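Local coordinates for cyclin-dependent kinase inhibitor 3 (Homo sapiens, PDB 1FPZ), which removes phosphate from phosphotyrosine and phosphoserine or phosphothreonine in proteins, including the cyclin-dependent kinase CDK2, and may thereby help regulate the cell cycle, at residues T64-F78 with L95-I108. The protein carries 1 engineered substitution. Numbering follows the deposited sequence.
Sequences TEELKSCGIQDIFVF and LYQQCGIITHHHPI
H104 and F76 lie as neighbours on adjacent strands. The histidine CB sits over one face of the phenyl ring, a CH-pi contact 3.7 Å from the centroid. With CG beside the backbone N (chi1 -52°), the heterocycle then runs on across that same face as an offset stack, the two planes only 1° apart and the centroids 3.9 Å apart. CG rests above the centre of the phenyl ring, ND1 lies near F76 CZ and hydrogen-bonds to E125 of helix 116-131, and CD2, on the ring's edge, faces I75 O at 3.5 Å. CE1 lies near D74 OD2 and F76 CZ. At the tip, NE2 donates to D74 OD2 over 2.9 Å; OD2 accepts with its anti lone pair and lies almost in the imidazole plane, though the carboxylate itself is turned 33° from it, and OD1 forms a salt bridge with R134. Held at both nitrogens and along one face, the ring is probably kept from turning over. A leucine at H104 would probably leave D74 OD2 without this donor and lose the flat stack on F76.

Stack and bond sit on a parallel ladder whose register the backbone bonds define: I75 N bonds to I102 O, and I75 O receives H104 N (2.9 Å). In this protein tyrosine phosphatase fold, 74-77 lies between 136-139 and the edge strand 102-105, reached by a right-handed crossover that includes helices 81-86 and 92-98.

On the other sheet face the contact is mainly apolar. I75 CD1 lies over the Y96 ring, 3.8 Å from its centroid, and packs tightly against I101 CG2 (3.5 Å), whereas V77 CG2 meets the ring edge at CE1. Past the strand end, on the F76 side, F78, whose side chain adjoins the predicted nucleophile position, engineered here to S140, packs its CD2 against I108 CD1 at 3.7 Å.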
loop_
_atom_site.group_PDB
_atom_site.type_symbol
_atom_site.label_atom_id
_atom_site.label_comp_id
_atom_site.label_asym_id
_atom_site.label_seq_id
_atom_site.Cartn_x
_atom_site.Cartn_y
_atom_site.Cartn_z
ATOM N N THR A 64 14.585 6.044 -4.938
ATOM C CA THR A 64 13.916 5.713 -6.190
ATOM C C THR A 64 14.792 4.730 -6.982
ATOM O O THR A 64 14.343 3.648 -7.358
ATOM C CB THR A 64 13.672 7.016 -7.037
ATOM O OG1 THR A 64 12.678 7.833 -6.398
ATOM C CG2 THR A 64 13.231 6.679 -8.458
ATOM N N GLU A 65 16.048 5.113 -7.219
ATOM C CA GLU A 65 17.012 4.289 -7.953
ATOM C C GLU A 65 17.176 2.910 -7.302
ATOM O O GLU A 65 17.273 1.890 -7.985
ATOM C CB GLU A 65 18.362 4.994 -7.986
ATOM C CG GLU A 65 19.343 4.394 -8.948
ATOM C CD GLU A 65 19.019 4.744 -10.379
ATOM O OE1 GLU A 65 18.007 4.241 -10.901
ATOM O OE2 GLU A 65 19.776 5.537 -10.978
ATOM N N GLU A 66 17.217 2.891 -5.977
ATOM C CA GLU A 66 17.343 1.644 -5.228
ATOM C C GLU A 66 16.168 0.713 -5.548
ATOM O O GLU A 66 16.356 -0.473 -5.835
ATOM C CB GLU A 66 17.352 1.947 -3.729
ATOM C CG GLU A 66 16.946 0.776 -2.873
ATOM C CD GLU A 66 18.109 -0.094 -2.439
ATOM O OE1 GLU A 66 18.944 -0.472 -3.289
ATOM O OE2 GLU A 66 18.175 -0.411 -1.232
ATOM N N LEU A 67 14.956 1.262 -5.473
ATOM C CA LEU A 67 13.747 0.507 -5.748
ATOM C C LEU A 67 13.759 0.016 -7.177
ATOM O O LEU A 67 13.355 -1.112 -7.462
ATOM C CB LEU A 67 12.510 1.380 -5.533
ATOM C CG LEU A 67 12.263 1.910 -4.123
ATOM C CD1 LEU A 67 11.204 3.007 -4.187
ATOM C CD2 LEU A 67 11.820 0.766 -3.199
ATOM N N LYS A 68 14.205 0.882 -8.079
ATOM C CA LYS A 68 14.282 0.557 -9.492
ATOM C C LYS A 68 15.273 -0.590 -9.686
ATOM O O LYS A 68 15.036 -1.514 -10.475
ATOM C CB LYS A 68 14.751 1.792 -10.264
ATOM C CG LYS A 68 15.159 1.527 -11.693
ATOM C CD LYS A 68 13.996 1.089 -12.533
ATOM C CE LYS A 68 14.430 0.963 -13.967
ATOM N NZ LYS A 68 13.291 0.715 -14.877
ATOM N N SER A 69 16.383 -0.511 -8.951
ATOM C CA SER A 69 17.453 -1.510 -8.994
ATOM C C SER A 69 17.019 -2.834 -8.375
ATOM O O SER A 69 17.637 -3.870 -8.602
ATOM C CB SER A 69 18.676 -0.983 -8.237
ATOM O OG SER A 69 19.622 -2.008 -8.002
ATOM N N CYS A 70 15.953 -2.781 -7.584
ATOM C CA CYS A 70 15.420 -3.957 -6.914
ATOM C C CYS A 70 14.469 -4.721 -7.806
ATOM O O CYS A 70 14.152 -5.873 -7.528
ATOM C CB CYS A 70 14.647 -3.570 -5.655
ATOM S SG CYS A 70 15.610 -3.246 -4.173
ATOM N N GLY A 71 13.984 -4.077 -8.861
ATOM C CA GLY A 71 13.058 -4.756 -9.754
ATOM C C GLY A 71 11.612 -4.312 -9.586
ATOM O O GLY A 71 10.687 -4.883 -10.180
ATOM N N ILE A 72 11.409 -3.289 -8.771
ATOM C CA ILE A 72 10.075 -2.764 -8.540
ATOM C C ILE A 72 9.534 -2.306 -9.882
ATOM O O ILE A 72 10.165 -1.509 -10.566
ATOM C CB ILE A 72 10.104 -1.546 -7.616
ATOM C CG1 ILE A 72 10.872 -1.866 -6.331
ATOM C CG2 ILE A 72 8.682 -1.097 -7.318
ATOM C CD1 ILE A 72 10.285 -2.982 -5.514
ATOM N N GLN A 73 8.361 -2.786 -10.256
ATOM C CA GLN A 73 7.786 -2.399 -11.535
ATOM C C GLN A 73 6.609 -1.438 -11.404
ATOM O O GLN A 73 6.432 -0.536 -12.218
ATOM C CB GLN A 73 7.334 -3.641 -12.286
ATOM C CG GLN A 73 8.289 -4.803 -12.160
ATOM C CD GLN A 73 8.206 -5.712 -13.345
ATOM O OE1 GLN A 73 8.797 -5.432 -14.385
ATOM N NE2 GLN A 73 7.447 -6.799 -13.214
ATOM N N ASP A 74 5.799 -1.655 -10.382
ATOM C CA ASP A 74 4.639 -0.816 -10.115
ATOM C C ASP A 74 4.623 -0.397 -8.652
ATOM O O ASP A 74 4.843 -1.238 -7.785
ATOM C CB ASP A 74 3.362 -1.592 -10.423
ATOM C CG ASP A 74 3.170 -1.850 -11.901
ATOM O OD1 ASP A 74 4.007 -2.555 -12.507
ATOM O OD2 ASP A 74 2.170 -1.354 -12.457
ATOM N N ILE A 75 4.355 0.888 -8.375
ATOM C CA ILE A 75 4.283 1.416 -6.994
ATOM C C ILE A 75 2.938 2.116 -6.712
ATOM O O ILE A 75 2.524 2.949 -7.499
ATOM C CB ILE A 75 5.390 2.448 -6.712
ATOM C CG1 ILE A 75 6.759 1.803 -6.871
ATOM C CG2 ILE A 75 5.269 2.984 -5.285
ATOM C CD1 ILE A 75 7.861 2.790 -6.790
ATOM N N PHE A 76 2.262 1.776 -5.609
ATOM C CA PHE A 76 0.989 2.411 -5.257
ATOM C C PHE A 76 1.238 3.365 -4.094
ATOM O O PHE A 76 1.778 2.976 -3.058
ATOM C CB PHE A 76 -0.079 1.390 -4.833
ATOM C CG PHE A 76 -0.574 0.512 -5.962
ATOM C CD1 PHE A 76 0.282 -0.387 -6.605
ATOM C CD2 PHE A 76 -1.901 0.573 -6.360
ATOM C CE1 PHE A 76 -0.198 -1.223 -7.631
ATOM C CE2 PHE A 76 -2.385 -0.251 -7.386
ATOM C CZ PHE A 76 -1.538 -1.145 -8.013
ATOM N N VAL A 77 0.813 4.608 -4.271
ATOM C CA VAL A 77 1.024 5.644 -3.275
ATOM C C VAL A 77 -0.279 6.138 -2.684
ATOM O O VAL A 77 -1.154 6.594 -3.427
ATOM C CB VAL A 77 1.750 6.831 -3.898
ATOM C CG1 VAL A 77 1.929 7.948 -2.862
ATOM C CG2 VAL A 77 3.091 6.370 -4.454
ATOM N N PHE A 78 -0.421 6.051 -1.360
ATOM C CA PHE A 78 -1.649 6.513 -0.737
ATOM C C PHE A 78 -1.474 7.820 0.024
ATOM O O PHE A 78 -2.378 8.227 0.728
ATOM C CB PHE A 78 -2.260 5.449 0.181
ATOM C CG PHE A 78 -2.360 4.083 -0.449
ATOM C CD1 PHE A 78 -1.458 3.070 -0.089
ATOM C CD2 PHE A 78 -3.377 3.780 -1.332
ATOM C CE1 PHE A 78 -1.575 1.765 -0.593
ATOM C CE2 PHE A 78 -3.508 2.473 -1.846
ATOM C CZ PHE A 78 -2.597 1.469 -1.465
ATOM N N LEU A 95 9.411 11.578 -10.159
ATOM C CA LEU A 95 10.627 10.783 -10.073
ATOM C C LEU A 95 10.463 9.305 -10.354
ATOM O O LEU A 95 11.296 8.717 -11.048
ATOM C CB LEU A 95 11.288 10.955 -8.707
ATOM C CG LEU A 95 11.940 12.323 -8.482
ATOM C CD1 LEU A 95 12.818 12.291 -7.238
ATOM C CD2 LEU A 95 12.784 12.690 -9.701
ATOM N N TYR A 96 9.405 8.699 -9.818
ATOM C CA TYR A 96 9.151 7.278 -10.025
ATOM C C TYR A 96 8.985 6.955 -11.500
ATOM O O TYR A 96 9.495 5.948 -11.993
ATOM C CB TYR A 96 7.854 6.822 -9.328
ATOM C CG TYR A 96 7.866 6.718 -7.823
ATOM C CD1 TYR A 96 6.717 6.321 -7.138
ATOM C CD2 TYR A 96 9.008 6.985 -7.081
ATOM C CE1 TYR A 96 6.705 6.186 -5.759
ATOM C CE2 TYR A 96 9.007 6.855 -5.705
ATOM C CZ TYR A 96 7.852 6.452 -5.049
ATOM O OH TYR A 96 7.850 6.301 -3.693
ATOM N N GLN A 97 8.218 7.787 -12.193
ATOM C CA GLN A 97 7.959 7.553 -13.596
ATOM C C GLN A 97 9.195 7.853 -14.440
ATOM O O GLN A 97 9.442 7.198 -15.450
ATOM C CB GLN A 97 6.763 8.382 -14.025
ATOM C CG GLN A 97 5.499 8.043 -13.220
ATOM C CD GLN A 97 4.376 8.997 -13.501
ATOM O OE1 GLN A 97 4.122 9.910 -12.734
ATOM N NE2 GLN A 97 3.710 8.801 -14.623
ATOM N N GLN A 98 9.985 8.825 -14.010
ATOM C CA GLN A 98 11.202 9.161 -14.734
ATOM C C GLN A 98 12.115 7.950 -14.718
ATOM O O GLN A 98 12.934 7.769 -15.617
ATOM C CB GLN A 98 11.935 10.309 -14.055
ATOM C CG GLN A 98 11.169 11.613 -14.025
ATOM C CD GLN A 98 12.037 12.733 -13.533
ATOM O OE1 GLN A 98 13.191 12.833 -13.931
ATOM N NE2 GLN A 98 11.495 13.583 -12.670
ATOM N N CYS A 99 11.967 7.124 -13.681
ATOM C CA CYS A 99 12.783 5.926 -13.514
ATOM C C CYS A 99 12.170 4.691 -14.136
ATOM O O CYS A 99 12.647 3.583 -13.926
ATOM C CB CYS A 99 13.019 5.645 -12.042
ATOM S SG CYS A 99 14.725 5.745 -11.569
ATOM N N GLY A 100 11.095 4.875 -14.883
ATOM C CA GLY A 100 10.443 3.747 -15.528
ATOM C C GLY A 100 9.506 2.905 -14.666
ATOM O O GLY A 100 9.137 1.785 -15.042
ATOM N N ILE A 101 9.116 3.424 -13.510
ATOM C CA ILE A 101 8.219 2.685 -12.608
ATOM C C ILE A 101 6.777 3.121 -12.872
ATOM O O ILE A 101 6.537 4.309 -12.953
ATOM C CB ILE A 101 8.518 3.036 -11.134
ATOM C CG1 ILE A 101 9.992 2.799 -10.811
ATOM C CG2 ILE A 101 7.598 2.225 -10.201
ATOM C CD1 ILE A 101 10.363 3.205 -9.367
ATOM N N ILE A 102 5.818 2.209 -13.007
ATOM C CA ILE A 102 4.448 2.679 -13.204
ATOM C C ILE A 102 3.909 3.070 -11.828
ATOM O O ILE A 102 3.948 2.291 -10.875
ATOM C CB ILE A 102 3.526 1.640 -13.806
ATOM C CG1 ILE A 102 4.113 1.121 -15.114
ATOM C CG2 ILE A 102 2.146 2.239 -14.024
ATOM C CD1 ILE A 102 5.319 0.205 -14.883
ATOM N N THR A 103 3.425 4.303 -11.756
ATOM C CA THR A 103 2.932 4.924 -10.548
ATOM C C THR A 103 1.398 4.998 -10.452
ATOM O O THR A 103 0.743 5.566 -11.319
ATOM C CB THR A 103 3.556 6.346 -10.461
ATOM O OG1 THR A 103 4.985 6.220 -10.338
ATOM C CG2 THR A 103 3.044 7.121 -9.267
ATOM N N HIS A 104 0.857 4.415 -9.377
ATOM C CA HIS A 104 -0.587 4.375 -9.089
ATOM C C HIS A 104 -0.893 5.264 -7.880
ATOM O O HIS A 104 -0.873 4.810 -6.718
ATOM C CB HIS A 104 -0.985 2.940 -8.744
ATOM C CG HIS A 104 -0.547 1.923 -9.771
ATOM N ND1 HIS A 104 -1.423 1.342 -10.664
ATOM C CD2 HIS A 104 0.654 1.337 -9.990
ATOM C CE1 HIS A 104 -0.787 0.429 -11.376
ATOM N NE2 HIS A 104 0.477 0.406 -10.985
ATOM N N HIS A 105 -1.184 6.533 -8.115
ATOM C CA HIS A 105 -1.463 7.402 -6.983
ATOM C C HIS A 105 -2.954 7.420 -6.612
ATOM O O HIS A 105 -3.785 7.878 -7.390
ATOM C CB HIS A 105 -1.006 8.822 -7.290
ATOM C CG HIS A 105 -1.232 9.784 -6.163
ATOM N ND1 HIS A 105 -1.759 11.046 -6.353
ATOM C CD2 HIS A 105 -0.996 9.670 -4.835
ATOM C CE1 HIS A 105 -1.838 11.664 -5.188
ATOM N NE2 HIS A 105 -1.381 10.852 -4.252
ATOM N N HIS A 106 -3.282 6.920 -5.421
ATOM C CA HIS A 106 -4.654 6.877 -4.943
ATOM C C HIS A 106 -4.694 7.443 -3.533
ATOM O O HIS A 106 -4.770 6.691 -2.536
ATOM C CB HIS A 106 -5.168 5.448 -4.891
ATOM C CG HIS A 106 -5.120 4.740 -6.199
ATOM N ND1 HIS A 106 -6.222 4.601 -7.008
ATOM C CD2 HIS A 106 -4.106 4.114 -6.831
ATOM C CE1 HIS A 106 -5.892 3.911 -8.084
ATOM N NE2 HIS A 106 -4.613 3.599 -7.999
ATOM N N PRO A 107 -4.656 8.773 -3.421
ATOM C CA PRO A 107 -4.684 9.427 -2.105
ATOM C C PRO A 107 -5.792 8.993 -1.130
ATOM O O PRO A 107 -6.958 8.932 -1.484
ATOM C CB PRO A 107 -4.748 10.923 -2.455
ATOM C CG PRO A 107 -5.304 10.955 -3.854
ATOM C CD PRO A 107 -4.656 9.758 -4.517
ATOM N N ILE A 108 -5.402 8.643 0.095
ATOM C CA ILE A 108 -6.358 8.273 1.130
ATOM C C ILE A 108 -5.969 9.122 2.335
ATOM O O ILE A 108 -4.786 9.305 2.649
ATOM C CB ILE A 108 -6.294 6.783 1.499
ATOM C CG1 ILE A 108 -6.476 5.918 0.254
ATOM C CG2 ILE A 108 -7.423 6.444 2.453
ATOM C CD1 ILE A 108 -6.458 4.418 0.545
#